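Local coordinates for PaaX domain-containing protein, C-domain protein (Mycobacterium tuberculosis, PDB 3KFW) that is uncharacterised but probably acts as a DNA-binding transcriptional regulator of the PaaX type, at residues 20-23 against 24-27; 97-100 against 101-104; 214-217 against 218-222. One frame throughout, in Å; residues are numbered along the deposited sequence.

Interaction 1. Residues 20-23 against 24-27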
ATOM      1  N   TRP A  20     -50.921  -0.551 -18.932  1.00 37.10           N
ATOM      2  CA  TRP A  20     -51.047   0.809 -18.350  1.00 35.19           C
ATOM      3  C   TRP A  20     -51.937   0.592 -17.186  1.00 35.08           C
ATOM      4  O   TRP A  20     -52.788  -0.327 -17.215  1.00 34.18           O
ATOM      5  CB  TRP A  20     -51.807   1.748 -19.277  1.00 34.73           C
ATOM      6  CG  TRP A  20     -51.106   2.100 -20.526  1.00 34.96           C
ATOM      7  CD1 TRP A  20     -51.142   1.410 -21.722  1.00 30.39           C
ATOM      8  CD2 TRP A  20     -50.248   3.248 -20.743  1.00 33.98           C
ATOM      9  NE1 TRP A  20     -50.349   2.046 -22.631  1.00 30.70           N
ATOM     10  CE2 TRP A  20     -49.809   3.186 -22.073  1.00 31.45           C
ATOM     11  CE3 TRP A  20     -49.779   4.283 -19.925  1.00 33.34           C
ATOM     12  CZ2 TRP A  20     -48.953   4.146 -22.621  1.00 29.21           C
ATOM     13  CZ3 TRP A  20     -48.928   5.242 -20.482  1.00 32.86           C
ATOM     14  CH2 TRP A  20     -48.523   5.161 -21.813  1.00 29.70           C
ATOM     15  N   ALA A  21     -51.745   1.434 -16.170  1.00 34.77           N
ATOM     16  CA  ALA A  21     -52.477   1.350 -14.931  1.00 34.93           C
ATOM     17  C   ALA A  21     -53.157   2.732 -14.683  1.00 35.82           C
ATOM     18  O   ALA A  21     -52.467   3.770 -14.626  1.00 35.16           O
ATOM     19  CB  ALA A  21     -51.533   0.994 -13.811  1.00 32.97           C
ATOM     20  N   THR A  22     -54.489   2.733 -14.542  1.00 36.81           N
ATOM     21  CA  THR A  22     -55.235   3.974 -14.314  1.00 38.49           C
ATOM     22  C   THR A  22     -54.979   4.468 -12.920  1.00 39.77           C
ATOM     23  O   THR A  22     -54.770   3.667 -11.996  1.00 40.31           O
ATOM     24  CB  THR A  22     -56.774   3.804 -14.476  1.00 38.79           C
ATOM     25  OG1 THR A  22     -57.331   3.098 -13.343  1.00 38.34           O
ATOM     26  CG2 THR A  22     -57.137   3.074 -15.817  1.00 38.49           C
ATOM     27  N   ALA A  23     -55.007   5.785 -12.756  1.00 41.15           N
ATOM     28  CA  ALA A  23     -55.072   6.412 -11.423  1.00 42.09           C
ATOM     29  C   ALA A  23     -55.937   5.632 -10.434  1.00 43.14           C
ATOM     30  O   ALA A  23     -55.486   5.280  -9.359  1.00 44.15           O
ATOM     31  CB  ALA A  23     -55.594   7.800 -11.554  1.00 42.00           C
ATOM     32  N   SER A  24     -57.187   5.379 -10.800  1.00 44.43           N
ATOM     33  CA  SER A  24     -58.118   4.641  -9.976  1.00 45.19           C
ATOM     34  C   SER A  24     -57.511   3.345  -9.474  1.00 45.63           C
ATOM     35  O   SER A  24     -57.651   3.006  -8.305  1.00 46.43           O
ATOM     36  CB  SER A  24     -59.380   4.311 -10.765  1.00 45.53           C
ATOM     37  OG  SER A  24     -60.091   3.271 -10.101  1.00 47.33           O
ATOM     38  N   GLU A  25     -56.845   2.621 -10.361  1.00 46.10           N
ATOM     39  CA  GLU A  25     -56.301   1.302 -10.041  1.00 46.28           C
ATOM     40  C   GLU A  25     -55.122   1.432  -9.063  1.00 45.66           C
ATOM     41  O   GLU A  25     -55.029   0.694  -8.081  1.00 45.53           O
ATOM     42  CB  GLU A  25     -55.916   0.546 -11.329  1.00 46.83           C
ATOM     43  CG  GLU A  25     -57.112   0.098 -12.223  1.00 49.12           C
ATOM     44  CD  GLU A  25     -56.737  -0.009 -13.731  1.00 57.49           C
ATOM     45  OE1 GLU A  25     -55.545   0.152 -14.116  1.00 59.83           O
ATOM     46  OE2 GLU A  25     -57.643  -0.243 -14.561  1.00 59.84           O
ATOM     47  N   LEU A  26     -54.251   2.400  -9.323  1.00 45.18           N
ATOM     48  CA  LEU A  26     -53.160   2.731  -8.428  1.00 44.82           C
ATOM     49  C   LEU A  26     -53.688   3.235  -7.092  1.00 45.23           C
ATOM     50  O   LEU A  26     -53.158   2.868  -6.055  1.00 45.16           O
ATOM     51  CB  LEU A  26     -52.184   3.732  -9.072  1.00 45.01           C
ATOM     52  CG  LEU A  26     -51.428   3.262 -10.357  1.00 43.95           C
ATOM     53  CD1 LEU A  26     -50.656   4.356 -11.064  1.00 40.53           C
ATOM     54  CD2 LEU A  26     -50.468   2.166 -10.024  1.00 43.87           C
ATOM     55  N   ILE A  27     -54.750   4.038  -7.092  1.00 45.85           N
ATOM     56  CA  ILE A  27     -55.368   4.442  -5.802  1.00 46.12           C
ATOM     57  C   ILE A  27     -55.731   3.190  -4.994  1.00 46.13           C
ATOM     58  O   ILE A  27     -55.456   3.123  -3.796  1.00 46.84           O
ATOM     59  CB  ILE A  27     -56.607   5.371  -5.961  1.00 45.62           C
ATOM     60  CG1 ILE A  27     -56.186   6.798  -6.315  1.00 45.20           C
ATOM     61  CG2 ILE A  27     -57.421   5.397  -4.679  1.00 45.67           C
ATOM     62  CD1 ILE A  27     -57.291   7.626  -7.076  1.00 46.09           C
TER
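Thr22 and Glu25 lie across each other at the start of helix 23-30 and form a capping box, each side chain taking a backbone N-H of the other residue. Thr22 is the N-cap. Its hydroxyl OG1 sits between its own backbone N and carbonyl carbon (chi1 74°), and from there it accepts a hydrogen bond from Glu25 N at 3.1 Å. The same N-H also makes a weak bond to Thr22 O. Glu25 answers in the other direction: its chain runs extended beyond CG and reaches back past the threonine, where OE1 receives Thr22 N at 2.8 Å. That N-H comes from above the carboxylate plane, 58° out of it. The two side chains also touch where they cross, with Thr22 CG2 3.6 Å from Glu25 OE2. Glu25 OE1 has a further partner in Gln234, a weak hydrogen bond from the end of helix 212-234.

On the inner side, the methyl CB of Ala21 meets Leu26 CD2 at 4.1 Å, and both residues also lie on Leu13 of helix 5-13. Ala21 is tied by its backbone to Tyr60 of strand 59-62, so the residues leading into the cap are held to the small two-stranded sheet. Ile27 faces the other neighbour, helix 37-49. The cap begins one helix of the PaaX-like helix-turn-helix family region, and Ala21, Leu26 and Ile27 join that helix and its lead-in to the elements around them. After Glu25, regular helical bonding follows: Leu26 N bonds Thr22 O at 3.0 Å, and Ile27 N bonds Ala23 O at 2.7 Å.

Interaction 2. Residues 97-100 against 101-104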
ATOM      1  N   GLY A  97      -5.469   7.085  -8.274  1.00 31.84           N
ATOM      2  CA  GLY A  97      -6.421   8.083  -8.810  1.00 30.17           C
ATOM      3  C   GLY A  97      -6.114   9.468  -8.309  1.00 29.28           C
ATOM      4  O   GLY A  97      -5.772   9.628  -7.152  1.00 29.85           O
ATOM      5  N   THR A  98      -6.221  10.465  -9.189  1.00 28.17           N
ATOM      6  CA  THR A  98      -5.851  11.864  -8.881  1.00 26.77           C
ATOM      7  C   THR A  98      -6.598  12.540  -7.735  1.00 25.74           C
ATOM      8  O   THR A  98      -6.073  13.506  -7.159  1.00 27.44           O
ATOM      9  CB  THR A  98      -5.999  12.779 -10.121  1.00 26.48           C
ATOM     10  OG1 THR A  98      -5.262  12.228 -11.206  1.00 27.80           O
ATOM     11  CG2 THR A  98      -5.467  14.215  -9.852  1.00 27.90           C
ATOM     12  N   ASP A  99      -7.835  12.135  -7.454  1.00 23.34           N
ATOM     13  CA  ASP A  99      -8.600  12.797  -6.378  1.00 21.69           C
ATOM     14  C   ASP A  99      -9.541  11.868  -5.607  1.00 19.83           C
ATOM     15  O   ASP A  99      -9.699  10.703  -5.976  1.00 21.01           O
ATOM     16  CB  ASP A  99      -9.319  14.068  -6.874  1.00 21.69           C
ATOM     17  CG  ASP A  99      -9.896  13.918  -8.271  1.00 22.91           C
ATOM     18  OD1 ASP A  99     -10.786  13.061  -8.423  1.00 22.95           O
ATOM     19  OD2 ASP A  99      -9.457  14.650  -9.214  1.00 26.71           O
ATOM     20  N   ALA A 100     -10.114  12.376  -4.520  1.00 17.69           N
ATOM     21  CA  ALA A 100     -10.981  11.618  -3.638  1.00 16.12           C
ATOM     22  C   ALA A 100     -12.205  11.009  -4.291  1.00 15.15           C
ATOM     23  O   ALA A 100     -12.480   9.825  -4.060  1.00 17.35           O
ATOM     24  CB  ALA A 100     -11.359  12.448  -2.451  1.00 16.83           C
ATOM     25  N   ARG A 101     -12.896  11.740  -5.151  1.00 14.01           N
ATOM     26  CA  ARG A 101     -14.070  11.216  -5.868  1.00 13.57           C
ATOM     27  C   ARG A 101     -13.663  10.026  -6.717  1.00 15.18           C
ATOM     28  O   ARG A 101     -14.316   8.956  -6.662  1.00 16.38           O
ATOM     29  CB  ARG A 101     -14.681  12.301  -6.746  1.00 13.82           C
ATOM     30  CG  ARG A 101     -15.923  11.881  -7.516  1.00 11.27           C
ATOM     31  CD  ARG A 101     -16.506  13.064  -8.304  1.00 11.60           C
ATOM     32  NE  ARG A 101     -16.862  14.233  -7.488  1.00  9.30           N
ATOM     33  CZ  ARG A 101     -17.119  15.435  -7.983  1.00  7.46           C
ATOM     34  NH1 ARG A 101     -17.037  15.643  -9.281  1.00  8.02           N
ATOM     35  NH2 ARG A 101     -17.421  16.449  -7.185  1.00 10.39           N
ATOM     36  N   THR A 102     -12.544  10.194  -7.442  1.00 15.33           N
ATOM     37  CA  THR A 102     -11.836   9.126  -8.187  1.00 15.48           C
ATOM     38  C   THR A 102     -11.401   7.893  -7.390  1.00 15.93           C
ATOM     39  O   THR A 102     -11.691   6.744  -7.802  1.00 15.35           O
ATOM     40  CB  THR A 102     -10.610   9.736  -8.967  1.00 15.43           C
ATOM     41  OG1 THR A 102     -11.079  10.808  -9.795  1.00 16.60           O
ATOM     42  CG2 THR A 102      -9.984   8.778  -9.836  1.00 13.72           C
ATOM     43  N   ARG A 103     -10.695   8.064  -6.268  1.00 16.98           N
ATOM     44  CA  ARG A 103     -10.358   6.826  -5.466  1.00 17.26           C
ATOM     45  C   ARG A 103     -11.612   6.200  -4.914  1.00 17.10           C
ATOM     46  O   ARG A 103     -11.756   5.019  -4.978  1.00 18.21           O
ATOM     47  CB  ARG A 103      -9.408   7.109  -4.328  1.00 17.83           C
ATOM     48  CG  ARG A 103      -8.129   7.786  -4.773  1.00 18.95           C
ATOM     49  CD  ARG A 103      -7.201   7.976  -3.635  1.00 22.49           C
ATOM     50  NE  ARG A 103      -7.621   9.086  -2.755  1.00 26.40           N
ATOM     51  CZ  ARG A 103      -7.313  10.387  -2.927  1.00 28.27           C
ATOM     52  NH1 ARG A 103      -6.609  10.824  -3.982  1.00 27.90           N
ATOM     53  NH2 ARG A 103      -7.733  11.281  -2.044  1.00 26.98           N
ATOM     54  N   ALA A 104     -12.573   7.007  -4.450  1.00 17.48           N
ATOM     55  CA  ALA A 104     -13.872   6.447  -3.985  1.00 16.58           C
ATOM     56  C   ALA A 104     -14.657   5.748  -5.078  1.00 16.69           C
ATOM     57  O   ALA A 104     -15.319   4.763  -4.816  1.00 18.41           O
ATOM     58  CB  ALA A 104     -14.741   7.526  -3.247  1.00 14.10           C
TER
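Thr102 OG1 donates to Asp99 OD1 over 2.7 Å, meeting the carboxylate 38° out of its plane. Asp99 is the N-cap of helix 100-112, and the bond joins it to a residue in the first turn, where the two side chains lie at a slant to one another. With OG1 turned beside its own backbone N (chi1 -55°), the other branch of Thr102, CG2, is directed at the preceding loop and touches Gly97 CA at 3.8 Å.

Arg103 comes back over the same loop from another side. Its chain bends at chi3, bringing one guanidinium face over the Asp99-Ala100 peptide, whose atoms are offset toward the rim of the group. At the edge of that group, NH1 makes a long, weak hydrogen bond to Gly97 O. A further weak bond runs from NH2 to Gln157 O of the second subunit, while Arg101 points away to a salt bridge with Asp160 of that subunit.

The start of this Cas2-like-domain helix is thus also part of a subunit interface. A carboxylate at a helix N-terminus, accepting a hydrogen bond from a hydroxyl and with two arginines near but not in contact, would probably stay ionised.

Interaction 3. Residues 214-217 against 218-222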
ATOM      1  N   GLY A 214     -32.554 -18.963  -0.873  1.00 33.09           N
ATOM      2  CA  GLY A 214     -33.640 -18.615   0.041  1.00 33.27           C
ATOM      3  C   GLY A 214     -34.018 -17.153  -0.154  1.00 34.03           C
ATOM      4  O   GLY A 214     -35.208 -16.822  -0.225  1.00 33.69           O
ATOM      5  N   LEU A 215     -33.015 -16.271  -0.255  1.00 34.08           N
ATOM      6  CA  LEU A 215     -33.294 -14.825  -0.379  1.00 34.32           C
ATOM      7  C   LEU A 215     -33.921 -14.471  -1.746  1.00 34.09           C
ATOM      8  O   LEU A 215     -34.885 -13.745  -1.798  1.00 35.04           O
ATOM      9  CB  LEU A 215     -32.057 -13.982  -0.065  1.00 34.35           C
ATOM     10  CG  LEU A 215     -31.532 -13.892   1.391  1.00 33.62           C
ATOM     11  CD1 LEU A 215     -30.056 -13.528   1.429  1.00 27.42           C
ATOM     12  CD2 LEU A 215     -32.314 -12.912   2.241  1.00 32.80           C
ATOM     13  N   ARG A 216     -33.409 -15.032  -2.841  1.00 33.79           N
ATOM     14  CA  ARG A 216     -34.040 -14.914  -4.162  1.00 32.65           C
ATOM     15  C   ARG A 216     -35.491 -15.436  -4.233  1.00 32.81           C
ATOM     16  O   ARG A 216     -36.355 -14.727  -4.803  1.00 34.66           O
ATOM     17  CB  ARG A 216     -33.179 -15.580  -5.251  1.00 32.16           C
ATOM     18  CG  ARG A 216     -31.989 -14.766  -5.588  1.00 30.86           C
ATOM     19  CD  ARG A 216     -30.976 -15.467  -6.469  1.00 31.38           C
ATOM     20  NE  ARG A 216     -29.824 -14.573  -6.517  1.00 33.15           N
ATOM     21  CZ  ARG A 216     -28.700 -14.753  -5.811  1.00 32.56           C
ATOM     22  NH1 ARG A 216     -28.577 -15.853  -5.067  1.00 25.24           N
ATOM     23  NH2 ARG A 216     -27.705 -13.844  -5.869  1.00 27.27           N
ATOM     24  N   ALA A 217     -35.766 -16.632  -3.697  1.00 31.68           N
ATOM     25  CA  ALA A 217     -37.145 -17.194  -3.644  1.00 31.60           C
ATOM     26  C   ALA A 217     -38.144 -16.282  -2.898  1.00 31.67           C
ATOM     27  O   ALA A 217     -39.280 -16.071  -3.367  1.00 31.82           O
ATOM     28  CB  ALA A 217     -37.170 -18.615  -3.065  1.00 29.94           C
ATOM     29  N   ALA A 218     -37.697 -15.710  -1.780  1.00 31.44           N
ATOM     30  CA  ALA A 218     -38.528 -14.862  -0.956  1.00 31.41           C
ATOM     31  C   ALA A 218     -38.790 -13.554  -1.676  1.00 32.46           C
ATOM     32  O   ALA A 218     -39.900 -13.014  -1.601  1.00 33.38           O
ATOM     33  CB  ALA A 218     -37.856 -14.600   0.357  1.00 31.60           C
ATOM     34  N   TYR A 219     -37.778 -13.035  -2.373  1.00 32.39           N
ATOM     35  CA  TYR A 219     -37.986 -11.828  -3.166  1.00 32.25           C
ATOM     36  C   TYR A 219     -38.915 -12.123  -4.320  1.00 31.37           C
ATOM     37  O   TYR A 219     -39.839 -11.341  -4.561  1.00 31.01           O
ATOM     38  CB  TYR A 219     -36.682 -11.191  -3.682  1.00 32.67           C
ATOM     39  CG  TYR A 219     -36.970 -10.066  -4.649  1.00 34.48           C
ATOM     40  CD1 TYR A 219     -36.876 -10.258  -6.028  1.00 38.43           C
ATOM     41  CD2 TYR A 219     -37.400  -8.813  -4.189  1.00 36.88           C
ATOM     42  CE1 TYR A 219     -37.192  -9.223  -6.931  1.00 38.26           C
ATOM     43  CE2 TYR A 219     -37.709  -7.781  -5.074  1.00 37.65           C
ATOM     44  CZ  TYR A 219     -37.607  -7.995  -6.434  1.00 39.48           C
ATOM     45  OH  TYR A 219     -37.907  -6.965  -7.297  1.00 42.13           O
ATOM     46  N   HIS A 220     -38.689 -13.238  -5.026  1.00 30.86           N
ATOM     47  CA  HIS A 220     -39.542 -13.548  -6.173  0.50 30.72           C
ATOM     48  C   HIS A 220     -40.966 -13.899  -5.751  1.00 30.37           C
ATOM     49  O   HIS A 220     -41.902 -13.633  -6.503  1.00 30.42           O
ATOM     50  CB  HIS A 220     -38.896 -14.577  -7.106  0.50 30.77           C
ATOM     51  CG  HIS A 220     -37.661 -14.065  -7.779  0.50 31.84           C
ATOM     52  ND1 HIS A 220     -36.393 -14.526  -7.474  0.50 31.43           N
ATOM     53  CD2 HIS A 220     -37.494 -13.090  -8.706  0.50 31.07           C
ATOM     54  CE1 HIS A 220     -35.505 -13.876  -8.204  0.50 31.53           C
ATOM     55  NE2 HIS A 220     -36.146 -12.995  -8.955  0.50 31.76           N
ATOM     56  N   ASP A 221     -41.138 -14.422  -4.525  1.00 30.45           N
ATOM     57  CA  ASP A 221     -42.500 -14.630  -3.952  1.00 30.84           C
ATOM     58  C   ASP A 221     -43.237 -13.320  -3.674  1.00 30.15           C
ATOM     59  O   ASP A 221     -44.444 -13.184  -3.940  1.00 30.34           O
ATOM     60  CB  ASP A 221     -42.478 -15.493  -2.684  1.00 31.00           C
ATOM     61  CG  ASP A 221     -42.276 -16.961  -2.998  1.00 33.46           C
ATOM     62  OD1 ASP A 221     -42.416 -17.324  -4.180  1.00 37.80           O
ATOM     63  OD2 ASP A 221     -41.955 -17.765  -2.091  1.00 37.05           O
ATOM     64  N   PHE A 222     -42.502 -12.359  -3.126  1.00 29.38           N
ATOM     65  CA  PHE A 222     -43.065 -11.056  -2.916  1.00 28.96           C
ATOM     66  C   PHE A 222     -43.389 -10.356  -4.255  1.00 28.78           C
ATOM     67  O   PHE A 222     -44.457  -9.840  -4.387  1.00 28.54           O
ATOM     68  CB  PHE A 222     -42.200 -10.219  -1.999  1.00 27.80           C
ATOM     69  CG  PHE A 222     -42.515  -8.738  -2.041  1.00 28.40           C
ATOM     70  CD1 PHE A 222     -43.480  -8.192  -1.183  1.00 24.22           C
ATOM     71  CD2 PHE A 222     -41.818  -7.881  -2.940  1.00 30.74           C
ATOM     72  CE1 PHE A 222     -43.741  -6.837  -1.196  1.00 27.91           C
ATOM     73  CE2 PHE A 222     -42.080  -6.497  -3.001  1.00 29.34           C
ATOM     74  CZ  PHE A 222     -43.048  -5.969  -2.118  1.00 31.40           C
TER
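Arg216 O, near the start of the C-terminal helix 212-234, takes two donors from one residue: His220 N at 2.8 Å, the regular i to i+4 helix bond, and His220 ND1 at 2.7 Å. The second is weak, because the N-H...O angle is only 117° and the oxygen lies oblique to the ring. The ring reaches the carbonyl because CG lies anti to the carbonyl carbon of His220 and beside its N (chi1 -66°), which folds the side chain back along the preceding turn. ND1 also comes within 4.0 Å of Arg216 CB, beside the root of the arginine, while the rest of that chain runs away.

Next to it, Tyr219 CD1 stands 3.9 Å above one face of the imidazole, offset toward the rim. These imidazole contacts hold for one of two modelled conformers of His220 and are therefore tentative.

Farther out, Arg216 is extended from CG to NE, and its polar end is held by a salt bridge from NH2 to Asp198 and a hydrogen bond from NE to Met77 O. Met77, the last residue of helix 64-77, also packs on Tyr219 and His220. Leu215 and Ala218 lie on Met191 of helix 181-195, and Leu215 reaches Trp164 and Leu171 of helix 161-177 as well. This stretch therefore joins the C-terminal helical bundle to the end of helix 64-77. One residue on from His220, Asp221 N bonds Ala217 O at 2.7 Å, and the carboxyl carbon CG of Asp221 lies 3.1 Å from that same oxygen.

Along the chain the three contacts come in series, and each falls in a different family region: interaction 1 in the PaaX-like helix-turn-helix range, interaction 2 in the Cas2-like range, interaction 3 in the C-terminal range. None touches another. The centres of interactions 1 and 2 are 45 Å apart; interaction 3 is 26 Å from the first and 37 Å from the second, on the opposite side of the chain's centre from interaction 2. Helices 23-30 and 100-112 are met at their N-terminal ends. Helix 212-234 runs on to Gln234, whose side chain makes a weak hydrogen bond to Glu25, a modest link between two of the regions, whereas interaction 2 faces a second subunit.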